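Local coordinates for protein monalysin (Pseudomonas entomophila, PDB 4MKO) that forms pores in host cell membranes as an aerolysin-like beta-barrel toxin, contributing to intestinal damage and lethality in Drosophila, at residues W48-R53 and H149-A154; Q60-I65 and F138-V143; T73-Q78 and T130-P135; N160-S165 and V174-L179. All blocks are in the same frame, centred on the assembly; numbering follows the deposited sequence.

Contact 1. Residues W48-R53 and H149-A154; sequences WGTYTR and HNATSA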
loop_
_atom_site.group_PDB
_atom_site.type_symbol
_atom_site.label_atom_id
_atom_site.label_comp_id
_atom_site.label_asym_id
_atom_site.label_seq_id
_atom_site.Cartn_x
_atom_site.Cartn_y
_atom_site.Cartn_z
ATOM N N TRP A 48 -0.707 -7.797 -18.721
ATOM C CA TRP A 48 0.570 -8.474 -18.531
ATOM C C TRP A 48 0.411 -9.468 -17.400
ATOM O O TRP A 48 -0.247 -9.147 -16.406
ATOM C CB TRP A 48 1.687 -7.466 -18.172
ATOM C CG TRP A 48 1.853 -6.340 -19.148
ATOM C CD1 TRP A 48 1.302 -5.100 -19.066
ATOM C CD2 TRP A 48 2.597 -6.370 -20.384
ATOM N NE1 TRP A 48 1.684 -4.336 -20.146
ATOM C CE2 TRP A 48 2.483 -5.091 -20.969
ATOM C CE3 TRP A 48 3.413 -7.337 -21.008
ATOM C CZ2 TRP A 48 3.097 -4.765 -22.183
ATOM C CZ3 TRP A 48 4.029 -7.007 -22.214
ATOM C CH2 TRP A 48 3.867 -5.740 -22.786
ATOM N N GLY A 49 1.028 -10.631 -17.547
ATOM C CA GLY A 49 1.067 -11.665 -16.520
ATOM C C GLY A 49 1.946 -11.123 -15.413
ATOM O O GLY A 49 3.147 -10.930 -15.623
ATOM N N THR A 50 1.351 -10.864 -14.243
ATOM C CA THR A 50 2.038 -10.167 -13.152
ATOM C C THR A 50 2.067 -10.901 -11.835
ATOM O O THR A 50 1.030 -11.385 -11.385
ATOM C CB THR A 50 1.389 -8.784 -12.985
ATOM O OG1 THR A 50 1.322 -8.106 -14.241
ATOM C CG2 THR A 50 2.078 -7.910 -11.930
ATOM N N TYR A 51 3.242 -10.921 -11.176
ATOM C CA TYR A 51 3.364 -11.465 -9.827
ATOM C C TYR A 51 3.108 -10.283 -8.893
ATOM O O TYR A 51 3.669 -9.203 -9.115
ATOM C CB TYR A 51 4.773 -12.027 -9.556
ATOM C CG TYR A 51 5.116 -13.280 -10.336
ATOM C CD1 TYR A 51 5.708 -13.201 -11.596
ATOM C CD2 TYR A 51 4.871 -14.546 -9.804
ATOM C CE1 TYR A 51 6.038 -14.354 -12.315
ATOM C CE2 TYR A 51 5.177 -15.705 -10.521
ATOM C CZ TYR A 51 5.770 -15.602 -11.772
ATOM O OH TYR A 51 6.082 -16.746 -12.462
ATOM N N THR A 52 2.265 -10.471 -7.868
ATOM C CA THR A 52 1.977 -9.403 -6.905
ATOM C C THR A 52 2.103 -9.932 -5.501
ATOM O O THR A 52 1.647 -11.033 -5.233
ATOM C CB THR A 52 0.535 -8.864 -7.129
ATOM O OG1 THR A 52 0.471 -8.235 -8.397
ATOM C CG2 THR A 52 0.084 -7.866 -6.043
ATOM N N ARG A 53 2.669 -9.133 -4.579
ATOM C CA ARG A 53 2.668 -9.511 -3.167
ATOM C C ARG A 53 2.563 -8.246 -2.327
ATOM O O ARG A 53 3.076 -7.207 -2.752
ATOM C CB ARG A 53 3.909 -10.351 -2.764
ATOM C CG ARG A 53 5.255 -9.634 -2.945
ATOM C CD ARG A 53 6.310 -10.211 -1.991
ATOM N NE ARG A 53 5.990 -9.865 -0.599
ATOM C CZ ARG A 53 6.572 -10.388 0.480
ATOM N NH1 ARG A 53 7.533 -11.306 0.353
ATOM N NH2 ARG A 53 6.199 -10.003 1.689
ATOM N N HIS A 149 5.108 -5.542 -7.505
ATOM C CA HIS A 149 4.652 -6.263 -8.667
ATOM C C HIS A 149 5.796 -6.511 -9.633
ATOM O O HIS A 149 6.676 -5.661 -9.781
ATOM C CB HIS A 149 3.629 -5.386 -9.425
ATOM C CG HIS A 149 2.470 -4.887 -8.617
ATOM N ND1 HIS A 149 1.309 -5.625 -8.495
ATOM C CD2 HIS A 149 2.345 -3.753 -7.896
ATOM C CE1 HIS A 149 0.502 -4.900 -7.736
ATOM N NE2 HIS A 149 1.083 -3.773 -7.348
ATOM N N ASN A 150 5.743 -7.647 -10.326
ATOM C CA ASN A 150 6.614 -7.952 -11.449
ATOM C C ASN A 150 5.668 -8.242 -12.610
ATOM O O ASN A 150 5.100 -9.335 -12.669
ATOM C CB ASN A 150 7.568 -9.142 -11.227
ATOM C CG ASN A 150 8.249 -9.540 -12.544
ATOM O OD1 ASN A 150 8.060 -8.891 -13.587
ATOM N ND2 ASN A 150 9.032 -10.602 -12.552
ATOM N N ALA A 151 5.457 -7.249 -13.473
ATOM C CA ALA A 151 4.631 -7.380 -14.679
ATOM C C ALA A 151 5.583 -7.942 -15.724
ATOM O O ALA A 151 6.433 -7.219 -16.269
ATOM C CB ALA A 151 4.071 -6.019 -15.092
ATOM N N THR A 152 5.513 -9.269 -15.908
ATOM C CA THR A 152 6.430 -9.994 -16.802
ATOM C C THR A 152 6.284 -9.502 -18.258
ATOM O O THR A 152 5.179 -9.185 -18.716
ATOM C CB THR A 152 6.327 -11.526 -16.625
ATOM O OG1 THR A 152 5.124 -12.019 -17.214
ATOM C CG2 THR A 152 6.436 -11.967 -15.157
ATOM N N SER A 153 7.436 -9.333 -18.935
ATOM C CA SER A 153 7.538 -8.847 -20.329
ATOM C C SER A 153 7.125 -7.372 -20.538
ATOM O O SER A 153 7.309 -6.867 -21.640
ATOM C CB SER A 153 6.767 -9.742 -21.306
ATOM O OG SER A 153 7.131 -11.100 -21.154
ATOM N N ALA A 154 6.632 -6.655 -19.496
ATOM C CA ALA A 154 6.129 -5.283 -19.659
ATOM C C ALA A 154 7.188 -4.184 -19.761
ATOM O O ALA A 154 6.855 -3.044 -20.064
ATOM C CB ALA A 154 5.161 -4.961 -18.518
HETATM O O HOH W 1 2.977 -10.764 -19.629
#

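Contact 2. Residues Q60-I65 and F138-V143; sequences QYVETI and FVIYQV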
loop_
_atom_site.group_PDB
_atom_site.type_symbol
_atom_site.label_atom_id
_atom_site.label_comp_id
_atom_site.label_asym_id
_atom_site.label_seq_id
_atom_site.Cartn_x
_atom_site.Cartn_y
_atom_site.Cartn_z
ATOM N N GLN A 60 -1.090 7.234 6.010
ATOM C CA GLN A 60 -0.997 8.426 5.177
ATOM C C GLN A 60 -1.845 9.536 5.779
ATOM O O GLN A 60 -2.934 9.294 6.292
ATOM C CB GLN A 60 -1.350 8.146 3.714
ATOM C CG GLN A 60 -2.831 8.192 3.379
ATOM C CD GLN A 60 -3.083 8.077 1.891
ATOM O OE1 GLN A 60 -2.157 7.951 1.066
ATOM N NE2 GLN A 60 -4.356 8.046 1.527
ATOM N N TYR A 61 -1.320 10.743 5.729
ATOM C CA TYR A 61 -1.959 11.925 6.311
ATOM C C TYR A 61 -3.369 12.209 5.765
ATOM O O TYR A 61 -3.575 12.179 4.552
ATOM C CB TYR A 61 -1.047 13.126 6.070
ATOM C CG TYR A 61 -1.550 14.408 6.691
ATOM C CD1 TYR A 61 -1.408 14.649 8.056
ATOM C CD2 TYR A 61 -2.176 15.382 5.914
ATOM C CE1 TYR A 61 -1.873 15.834 8.632
ATOM C CE2 TYR A 61 -2.642 16.569 6.478
ATOM C CZ TYR A 61 -2.492 16.787 7.837
ATOM O OH TYR A 61 -2.957 17.949 8.402
ATOM N N VAL A 62 -4.337 12.486 6.667
ATOM C CA VAL A 62 -5.693 12.877 6.272
ATOM C C VAL A 62 -5.887 14.368 6.626
ATOM O O VAL A 62 -6.125 15.178 5.732
ATOM C CB VAL A 62 -6.802 11.966 6.872
ATOM C CG1 VAL A 62 -8.202 12.530 6.606
ATOM C CG2 VAL A 62 -6.688 10.547 6.337
ATOM N N GLU A 63 -5.778 14.723 7.916
ATOM C CA GLU A 63 -5.934 16.102 8.393
ATOM C C GLU A 63 -5.537 16.270 9.850
ATOM O O GLU A 63 -5.285 15.290 10.560
ATOM C CB GLU A 63 -7.365 16.633 8.148
ATOM C CG GLU A 63 -8.457 15.919 8.929
ATOM C CD GLU A 63 -9.818 16.585 8.843
ATOM O OE1 GLU A 63 -10.421 16.846 9.909
ATOM O OE2 GLU A 63 -10.299 16.819 7.711
ATOM N N THR A 64 -5.475 17.533 10.287
ATOM C CA THR A 64 -5.150 17.886 11.663
ATOM C C THR A 64 -6.296 18.771 12.148
ATOM O O THR A 64 -6.834 19.557 11.363
ATOM C CB THR A 64 -3.804 18.613 11.745
ATOM O OG1 THR A 64 -2.797 17.827 11.113
ATOM C CG2 THR A 64 -3.394 18.928 13.171
ATOM N N ILE A 65 -6.705 18.591 13.407
ATOM C CA ILE A 65 -7.786 19.391 13.985
ATOM C C ILE A 65 -7.482 19.718 15.442
ATOM O O ILE A 65 -7.033 18.835 16.185
ATOM C CB ILE A 65 -9.184 18.696 13.822
ATOM C CG1 ILE A 65 -10.349 19.628 14.251
ATOM C CG2 ILE A 65 -9.263 17.370 14.593
ATOM C CD1 ILE A 65 -10.989 20.370 13.151
ATOM N N PHE A 138 -5.152 17.014 17.245
ATOM C CA PHE A 138 -5.160 15.619 16.803
ATOM C C PHE A 138 -4.902 15.507 15.315
ATOM O O PHE A 138 -5.324 16.369 14.535
ATOM C CB PHE A 138 -6.520 14.958 17.137
ATOM C CG PHE A 138 -6.981 15.228 18.552
ATOM C CD1 PHE A 138 -6.450 14.518 19.619
ATOM C CD2 PHE A 138 -7.865 16.269 18.826
ATOM C CE1 PHE A 138 -6.837 14.804 20.938
ATOM C CE2 PHE A 138 -8.261 16.545 20.141
ATOM C CZ PHE A 138 -7.746 15.806 21.189
ATOM N N VAL A 139 -4.218 14.431 14.928
ATOM C CA VAL A 139 -3.884 14.147 13.531
ATOM C C VAL A 139 -4.579 12.855 13.167
ATOM O O VAL A 139 -4.556 11.899 13.942
ATOM C CB VAL A 139 -2.355 14.071 13.250
ATOM C CG1 VAL A 139 -2.091 14.042 11.745
ATOM C CG2 VAL A 139 -1.601 15.242 13.908
ATOM N N ILE A 140 -5.214 12.849 12.006
ATOM C CA ILE A 140 -5.922 11.703 11.464
ATOM C C ILE A 140 -5.116 11.141 10.312
ATOM O O ILE A 140 -4.687 11.896 9.435
ATOM C CB ILE A 140 -7.339 12.108 11.006
ATOM C CG1 ILE A 140 -8.099 12.785 12.177
ATOM C CG2 ILE A 140 -8.095 10.884 10.446
ATOM C CD1 ILE A 140 -9.476 13.359 11.799
ATOM N N TYR A 141 -4.970 9.808 10.285
ATOM C CA TYR A 141 -4.270 9.108 9.200
ATOM C C TYR A 141 -5.131 7.961 8.710
ATOM O O TYR A 141 -5.973 7.478 9.465
ATOM C CB TYR A 141 -2.953 8.492 9.707
ATOM C CG TYR A 141 -2.040 9.428 10.458
ATOM C CD1 TYR A 141 -1.067 10.170 9.793
ATOM C CD2 TYR A 141 -2.118 9.544 11.845
ATOM C CE1 TYR A 141 -0.203 11.019 10.491
ATOM C CE2 TYR A 141 -1.264 10.393 12.551
ATOM C CZ TYR A 141 -0.285 11.099 11.875
ATOM O OH TYR A 141 0.557 11.923 12.591
ATOM N N GLN A 142 -4.904 7.494 7.473
ATOM C CA GLN A 142 -5.592 6.306 6.939
ATOM C C GLN A 142 -4.527 5.266 6.568
ATOM O O GLN A 142 -3.477 5.621 6.022
ATOM C CB GLN A 142 -6.447 6.627 5.714
ATOM C CG GLN A 142 -7.309 5.438 5.250
ATOM C CD GLN A 142 -8.315 5.743 4.172
ATOM O OE1 GLN A 142 -8.380 6.850 3.615
ATOM N NE2 GLN A 142 -9.133 4.757 3.862
ATOM N N VAL A 143 -4.833 3.991 6.826
ATOM C CA VAL A 143 -3.921 2.882 6.497
ATOM C C VAL A 143 -3.852 2.696 4.993
ATOM O O VAL A 143 -4.884 2.566 4.313
ATOM C CB VAL A 143 -4.342 1.556 7.202
ATOM C CG1 VAL A 143 -3.503 0.378 6.709
ATOM C CG2 VAL A 143 -4.280 1.685 8.731
HETATM O O HOH W 2 -6.645 8.838 2.960
#

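Contact 3. Residues T73-Q78 and T130-P135; sequences TTLSYQ and TEMKGP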
loop_
_atom_site.group_PDB
_atom_site.type_symbol
_atom_site.label_atom_id
_atom_site.label_comp_id
_atom_site.label_asym_id
_atom_site.label_seq_id
_atom_site.Cartn_x
_atom_site.Cartn_y
_atom_site.Cartn_z
ATOM N N THR A 73 -17.650 17.528 19.388
ATOM C CA THR A 73 -18.180 17.692 18.029
ATOM C C THR A 73 -18.055 16.412 17.213
ATOM O O THR A 73 -17.139 15.625 17.447
ATOM C CB THR A 73 -17.507 18.891 17.304
ATOM O OG1 THR A 73 -18.215 19.185 16.101
ATOM C CG2 THR A 73 -16.016 18.663 16.971
ATOM N N THR A 74 -18.957 16.228 16.242
ATOM C CA THR A 74 -18.872 15.110 15.307
ATOM C C THR A 74 -18.073 15.613 14.108
ATOM O O THR A 74 -18.587 16.355 13.272
ATOM C CB THR A 74 -20.271 14.563 14.967
ATOM O OG1 THR A 74 -20.858 14.091 16.175
ATOM C CG2 THR A 74 -20.225 13.420 13.943
ATOM N N LEU A 75 -16.795 15.249 14.058
ATOM C CA LEU A 75 -15.901 15.660 12.992
ATOM C C LEU A 75 -16.110 14.832 11.736
ATOM O O LEU A 75 -16.101 13.614 11.816
ATOM C CB LEU A 75 -14.436 15.544 13.474
ATOM C CG LEU A 75 -13.396 16.216 12.583
ATOM C CD1 LEU A 75 -13.418 17.743 12.761
ATOM C CD2 LEU A 75 -12.023 15.718 12.909
ATOM N N SER A 76 -16.279 15.497 10.582
ATOM C CA SER A 76 -16.412 14.857 9.268
ATOM C C SER A 76 -15.093 15.062 8.529
ATOM O O SER A 76 -14.547 16.171 8.523
ATOM C CB SER A 76 -17.536 15.498 8.456
ATOM O OG SER A 76 -18.807 15.030 8.867
ATOM N N TYR A 77 -14.588 14.009 7.892
ATOM C CA TYR A 77 -13.322 14.096 7.150
ATOM C C TYR A 77 -13.397 13.143 5.987
ATOM O O TYR A 77 -14.212 12.211 6.006
ATOM C CB TYR A 77 -12.097 13.797 8.051
ATOM C CG TYR A 77 -12.281 12.585 8.938
ATOM C CD1 TYR A 77 -11.959 11.307 8.485
ATOM C CD2 TYR A 77 -12.848 12.705 10.206
ATOM C CE1 TYR A 77 -12.159 10.182 9.290
ATOM C CE2 TYR A 77 -13.085 11.587 11.002
ATOM C CZ TYR A 77 -12.733 10.328 10.545
ATOM O OH TYR A 77 -12.971 9.238 11.352
ATOM N N GLN A 78 -12.553 13.359 4.982
ATOM C CA GLN A 78 -12.572 12.526 3.798
ATOM C C GLN A 78 -11.553 11.410 3.846
ATOM O O GLN A 78 -10.362 11.668 4.008
ATOM C CB GLN A 78 -12.353 13.378 2.527
ATOM C CG GLN A 78 -13.460 14.410 2.232
ATOM C CD GLN A 78 -14.821 13.774 2.106
ATOM O OE1 GLN A 78 -15.094 13.029 1.163
ATOM N NE2 GLN A 78 -15.679 14.002 3.095
ATOM N N THR A 130 -16.214 10.919 13.356
ATOM C CA THR A 130 -15.830 10.508 14.705
ATOM C C THR A 130 -16.244 11.613 15.680
ATOM O O THR A 130 -15.890 12.781 15.472
ATOM C CB THR A 130 -14.320 10.177 14.819
ATOM O OG1 THR A 130 -14.002 9.145 13.886
ATOM C CG2 THR A 130 -13.926 9.699 16.221
ATOM N N GLU A 131 -16.972 11.243 16.745
ATOM C CA GLU A 131 -17.334 12.211 17.778
ATOM C C GLU A 131 -16.068 12.402 18.598
ATOM O O GLU A 131 -15.463 11.420 19.032
ATOM C CB GLU A 131 -18.507 11.723 18.649
ATOM C CG GLU A 131 -19.009 12.823 19.573
ATOM C CD GLU A 131 -20.177 12.449 20.462
ATOM O OE1 GLU A 131 -21.275 13.019 20.266
ATOM O OE2 GLU A 131 -19.991 11.612 21.376
ATOM N N MET A 132 -15.599 13.647 18.696
ATOM C CA MET A 132 -14.361 13.956 19.397
ATOM C C MET A 132 -14.593 15.094 20.385
ATOM O O MET A 132 -15.483 15.928 20.176
ATOM C CB MET A 132 -13.274 14.366 18.388
ATOM C CG MET A 132 -12.853 13.253 17.436
ATOM S SD MET A 132 -11.738 13.900 16.179
ATOM C CE MET A 132 -10.269 14.177 17.160
ATOM N N LYS A 133 -13.764 15.143 21.427
ATOM C CA LYS A 133 -13.835 16.137 22.489
ATOM C C LYS A 133 -12.478 16.796 22.706
ATOM O O LYS A 133 -11.437 16.125 22.664
ATOM C CB LYS A 133 -14.300 15.455 23.791
ATOM C CG LYS A 133 -14.676 16.414 24.920
ATOM C CD LYS A 133 -15.144 15.661 26.161
ATOM C CE LYS A 133 -15.509 16.600 27.285
ATOM N NZ LYS A 133 -16.173 15.887 28.410
ATOM N N GLY A 134 -12.502 18.101 22.963
ATOM C CA GLY A 134 -11.284 18.827 23.284
ATOM C C GLY A 134 -10.995 18.725 24.774
ATOM O O GLY A 134 -11.740 18.063 25.509
ATOM N N PRO A 135 -9.917 19.355 25.273
ATOM C CA PRO A 135 -8.931 20.156 24.534
ATOM C C PRO A 135 -7.910 19.271 23.823
ATOM O O PRO A 135 -7.669 18.137 24.246
ATOM C CB PRO A 135 -8.287 21.002 25.640
ATOM C CG PRO A 135 -8.330 20.114 26.855
ATOM C CD PRO A 135 -9.586 19.279 26.715
HETATM O O HOH W 3 -21.272 15.224 18.656
#

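Contact 4. Residues N160-S165 and V174-L179; sequences NAFAYS and VDLYYL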
loop_
_atom_site.group_PDB
_atom_site.type_symbol
_atom_site.label_atom_id
_atom_site.label_comp_id
_atom_site.label_asym_id
_atom_site.label_seq_id
_atom_site.Cartn_x
_atom_site.Cartn_y
_atom_site.Cartn_z
ATOM N N ASN A 160 8.568 3.720 -18.572
ATOM C CA ASN A 160 8.209 5.042 -18.032
ATOM C C ASN A 160 6.764 5.131 -17.507
ATOM O O ASN A 160 6.276 6.233 -17.227
ATOM C CB ASN A 160 8.474 6.129 -19.074
ATOM C CG ASN A 160 9.944 6.302 -19.342
ATOM O OD1 ASN A 160 10.714 6.706 -18.468
ATOM N ND2 ASN A 160 10.375 5.928 -20.534
ATOM N N ALA A 161 6.095 3.977 -17.363
ATOM C CA ALA A 161 4.716 3.905 -16.875
ATOM C C ALA A 161 4.576 4.421 -15.432
ATOM O O ALA A 161 3.566 5.046 -15.115
ATOM C CB ALA A 161 4.211 2.471 -16.965
ATOM N N PHE A 162 5.591 4.169 -14.563
ATOM C CA PHE A 162 5.514 4.519 -13.146
ATOM C C PHE A 162 6.551 5.559 -12.693
ATOM O O PHE A 162 7.603 5.708 -13.322
ATOM C CB PHE A 162 5.587 3.233 -12.289
ATOM C CG PHE A 162 4.535 2.205 -12.660
ATOM C CD1 PHE A 162 3.231 2.308 -12.170
ATOM C CD2 PHE A 162 4.825 1.182 -13.557
ATOM C CE1 PHE A 162 2.252 1.375 -12.537
ATOM C CE2 PHE A 162 3.848 0.248 -13.922
ATOM C CZ PHE A 162 2.565 0.359 -13.421
ATOM N N ALA A 163 6.250 6.268 -11.583
ATOM C CA ALA A 163 7.136 7.275 -10.991
ATOM C C ALA A 163 8.487 6.627 -10.584
ATOM O O ALA A 163 9.542 7.238 -10.752
ATOM C CB ALA A 163 6.465 7.906 -9.771
ATOM N N TYR A 164 8.427 5.377 -10.090
ATOM C CA TYR A 164 9.579 4.580 -9.658
ATOM C C TYR A 164 9.387 3.165 -10.158
ATOM O O TYR A 164 8.336 2.556 -9.937
ATOM C CB TYR A 164 9.689 4.571 -8.116
ATOM C CG TYR A 164 10.038 5.919 -7.523
ATOM C CD1 TYR A 164 11.363 6.320 -7.388
ATOM C CD2 TYR A 164 9.042 6.796 -7.096
ATOM C CE1 TYR A 164 11.691 7.559 -6.843
ATOM C CE2 TYR A 164 9.360 8.045 -6.559
ATOM C CZ TYR A 164 10.686 8.422 -6.438
ATOM O OH TYR A 164 11.017 9.665 -5.938
ATOM N N SER A 165 10.405 2.632 -10.833
ATOM C CA SER A 165 10.336 1.271 -11.331
ATOM C C SER A 165 11.736 0.751 -11.629
ATOM O O SER A 165 12.708 1.519 -11.641
ATOM C CB SER A 165 9.475 1.199 -12.600
ATOM O OG SER A 165 10.058 1.926 -13.671
ATOM N N VAL A 174 11.948 -8.676 -20.918
ATOM C CA VAL A 174 12.225 -7.565 -19.975
ATOM C C VAL A 174 11.018 -7.415 -19.015
ATOM O O VAL A 174 9.915 -7.061 -19.442
ATOM C CB VAL A 174 12.567 -6.223 -20.680
ATOM C CG1 VAL A 174 12.915 -5.137 -19.659
ATOM C CG2 VAL A 174 13.724 -6.394 -21.663
ATOM N N ASP A 175 11.248 -7.687 -17.736
ATOM C CA ASP A 175 10.220 -7.602 -16.685
ATOM C C ASP A 175 10.148 -6.205 -16.095
ATOM O O ASP A 175 11.153 -5.485 -16.114
ATOM C CB ASP A 175 10.500 -8.647 -15.597
ATOM C CG ASP A 175 10.225 -10.080 -16.027
ATOM O OD1 ASP A 175 9.772 -10.281 -17.173
ATOM O OD2 ASP A 175 10.458 -10.993 -15.218
ATOM N N LEU A 176 8.967 -5.808 -15.583
ATOM C CA LEU A 176 8.776 -4.482 -15.002
ATOM C C LEU A 176 8.391 -4.601 -13.525
ATOM O O LEU A 176 7.359 -5.189 -13.194
ATOM C CB LEU A 176 7.709 -3.691 -15.787
ATOM C CG LEU A 176 7.454 -2.250 -15.330
ATOM C CD1 LEU A 176 8.684 -1.350 -15.544
ATOM C CD2 LEU A 176 6.252 -1.639 -16.060
ATOM N N TYR A 177 9.223 -4.031 -12.646
ATOM C CA TYR A 177 9.005 -4.065 -11.208
ATOM C C TYR A 177 8.562 -2.697 -10.764
ATOM O O TYR A 177 9.198 -1.705 -11.107
ATOM C CB TYR A 177 10.299 -4.432 -10.456
ATOM C CG TYR A 177 10.689 -5.885 -10.588
ATOM C CD1 TYR A 177 11.292 -6.363 -11.749
ATOM C CD2 TYR A 177 10.465 -6.784 -9.547
ATOM C CE1 TYR A 177 11.636 -7.710 -11.882
ATOM C CE2 TYR A 177 10.830 -8.126 -9.657
ATOM C CZ TYR A 177 11.412 -8.583 -10.831
ATOM O OH TYR A 177 11.799 -9.890 -10.932
ATOM N N TYR A 178 7.472 -2.636 -10.006
ATOM C CA TYR A 178 6.959 -1.365 -9.508
ATOM C C TYR A 178 6.111 -1.623 -8.254
ATOM O O TYR A 178 5.797 -2.785 -7.950
ATOM C CB TYR A 178 6.124 -0.634 -10.610
ATOM C CG TYR A 178 4.829 -1.357 -10.916
ATOM C CD1 TYR A 178 4.807 -2.463 -11.767
ATOM C CD2 TYR A 178 3.639 -0.996 -10.281
ATOM C CE1 TYR A 178 3.624 -3.155 -12.025
ATOM C CE2 TYR A 178 2.457 -1.703 -10.505
ATOM C CZ TYR A 178 2.451 -2.770 -11.394
ATOM O OH TYR A 178 1.301 -3.506 -11.576
ATOM N N LEU A 179 5.735 -0.549 -7.539
ATOM C CA LEU A 179 4.841 -0.685 -6.392
ATOM C C LEU A 179 3.514 -0.011 -6.693
ATOM O O LEU A 179 3.477 0.983 -7.410
ATOM C CB LEU A 179 5.417 -0.024 -5.117
ATOM C CG LEU A 179 6.842 -0.388 -4.677
ATOM C CD1 LEU A 179 7.186 0.344 -3.359
ATOM C CD2 LEU A 179 7.006 -1.898 -4.482
HETATM O O HOH W 4 6.944 2.011 -7.668
#

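Contact 1. Residues W48-R53 and H149-A154
Gly-49 O is gripped by two donors of one residue: Thr-152 OG1 at 2.8 Å and Thr-152 N at 2.9 Å. They close an antiparallel pairing inside the main sheet of this aerolysin-like fold, where strand 46-67 runs against strand 136-151 and the latter leaves through a type II turn, Ala-151 to Ala-154. Thr-152 holds OG1 between its backbone N and carbonyl carbon (chi1 74°), which sets the hydroxyl beside its own N-H on the same acceptor. CG2 of Thr-152 meanwhile reaches the edge of the Tyr-51 ring, 3.7 Å from CE1. Tyr-51 and Asn-150 form the hydrogen-bonded pair further along.

On the face carrying Thr-50 and Thr-52, the side chains of Thr-52 and His-149 lie side by side, and OG1 of the threonine meets ND1 of the imidazole at 2.7 Å, near the ring plane. NE2 is hydrogen-bonded to Ser-180 OG, so both nitrogens are engaged, which should fix the rotation of the ring. A water links Gly-49 N to Thr-152 O. The turn ends against one face of the Trp-48 indole: Ala-154 CB sits over the five-membered ring, 3.5 Å from its centroid and 12° off the normal, while Trp-48 NE1 bonds Ile-43 O.

Contact 2. Residues Q60-I65 and F138-V143
Ile-140 lies opposite two residues, Val-62 and Glu-63, and meets each side chain differently: it crosses Val-62 at a slant, its CG2 4.0 Å from Val-62 CB, but runs alongside Glu-63, its CD1 4.0 Å from CG of the glutamate. This is a classic beta bulge in the antiparallel pairing of strands 46-67 and 136-151. Ile-140 O takes Val-62 N at 2.9 Å and, weakly, Glu-63 N, while Ile-140 N gives a nearly straight bond to Glu-63 O. The register shifts by one residue here, and the segments run at 146° to each other.

Next to the bulge, Tyr-61 and Tyr-141 are paired but their side chains diverge. With CG anti to the backbone N (chi1 -177°), the Tyr-61 ring lies over its own strand, its face against Glu-63 N and its OH bonded to Thr-64 OG1 at 2.7 Å. The Val-139 side chain crosses that of Tyr-61 at about a right angle, CG1 3.6 Å from CE1, and also packs against Thr-64. The Tyr-141 ring instead places its edge near Gln-60 O and touches loop residues Ala-195 and Pro-198.

At the far end both glutamine chains are extended beyond CG. One water accepts from Gln-60 NE2 and donates to Gln-142 OE1 at 2.7 Å, while Gln-142 NE2 bonds Thr-80 O and Gln-184 O.

Contact 3. Residues T73-Q78 and T130-P135
Tyr-77 holds its CG between the backbone N and the carbonyl carbon (chi1 45°), and Thr-130 turns OG1 beside its own N (chi1 -58°); together these torsions bring Tyr-77 OH within 2.7 Å of Thr-130 OG1. The hydroxyl of the threonine lies in the plane of the phenol ring, at its edge. Arg-187 clamps the pair from outside, NE on Tyr-77 OH and NH2 on Thr-130 OG1, so both oxygens are tied to one guanidinium group.

On the same face Leu-75 and Met-132 cross at a slant, CD2 of the leucine 3.8 Å from SD. Met-132, bent at chi3, and Leu-75 also touch strands 46-67 and 136-151, through Ile-67, Phe-138 and Ile-140. The opposite face is polar: a water spans Thr-74 OG1, at 2.8 Å, and Glu-131 OE1, to which it donates.

Between the faces, Thr-73 and Met-132 exchange two nearly straight backbone bonds of 2.8 Å. The Leu-75 and Thr-130 bonds are longer, with Leu-75 N approaching from above the carbonyl plane of Thr-130. This is a two-stranded antiparallel arm within the inferred pore-forming region, consistent with the segment that, in aerolysin-like toxins, is thought to rearrange into a beta-hairpin of the transmembrane barrel.

Contact 4. Residues N160-S165 and V174-L179
The 160-165 loop comes close to strand 174-179 at Ser-165, whose CA lies 3.2 Å from Tyr-177 O in a CA-H...O contact. The side chains then carry the contact. Phe-162 and Tyr-178 form an offset stack, their planes 3° apart and centroids 3.9 Å apart. Phe-162 CE2 lies 3.5 Å from Tyr-178 CG, and the methylene CB of the tyrosine also sits over the phenyl face. Tyr-178 reaches this position because its CG stands between backbone N and carbonyl carbon (chi1 69°), which turns the ring toward the loop.

Leu-176 completes the grip from another direction: its CD2 meets the Phe-162 ring at the edge, 3.7 Å from CE2, while its CD1 touches Ser-165 CB. These residues fasten the connection between strands 136-151 and 165-170 of the aerolysin-like fold onto strand 173-191, in a buried cluster that also includes Ile-43 and Tyr-95. The Tyr-95 ring meets Phe-162 with its plane nearly perpendicular, and its OH bonds that of Tyr-178. His-149 stacks on Tyr-178 as well, so this tyrosine ring touches two aromatic neighbours besides being held at its hydroxyl.

Tyr-164 leads its ring away to helix 201-211, where OH bonds Asp-202. Its carbonyl stays near the strand: a water lies 2.7 Å from Tyr-164 O and accepts from Leu-179 N.

In the fold
From the N terminus, strand 46-67 first enters contact 1 and then, further along, contact 2; strand 72-81 follows with contact 3. Strand 124-133 returns to close contact 3, and strand 136-151 then closes contact 2 and, last, contact 1. The three loops are therefore nested, 3 within 2 within 1, with contact 3 inside the inferred pore-forming region. Contacts 1 and 2 use the same strand pair on opposite sides of the chain's centre, their centres about 32 Å apart. Contact 3 packs against contact 2, through Phe-138 and Met-132 among others. Contact 4 comes in series afterwards, closing a short loop; it adjoins contact 1 through backbone bonds between strands 136-151 and 173-191.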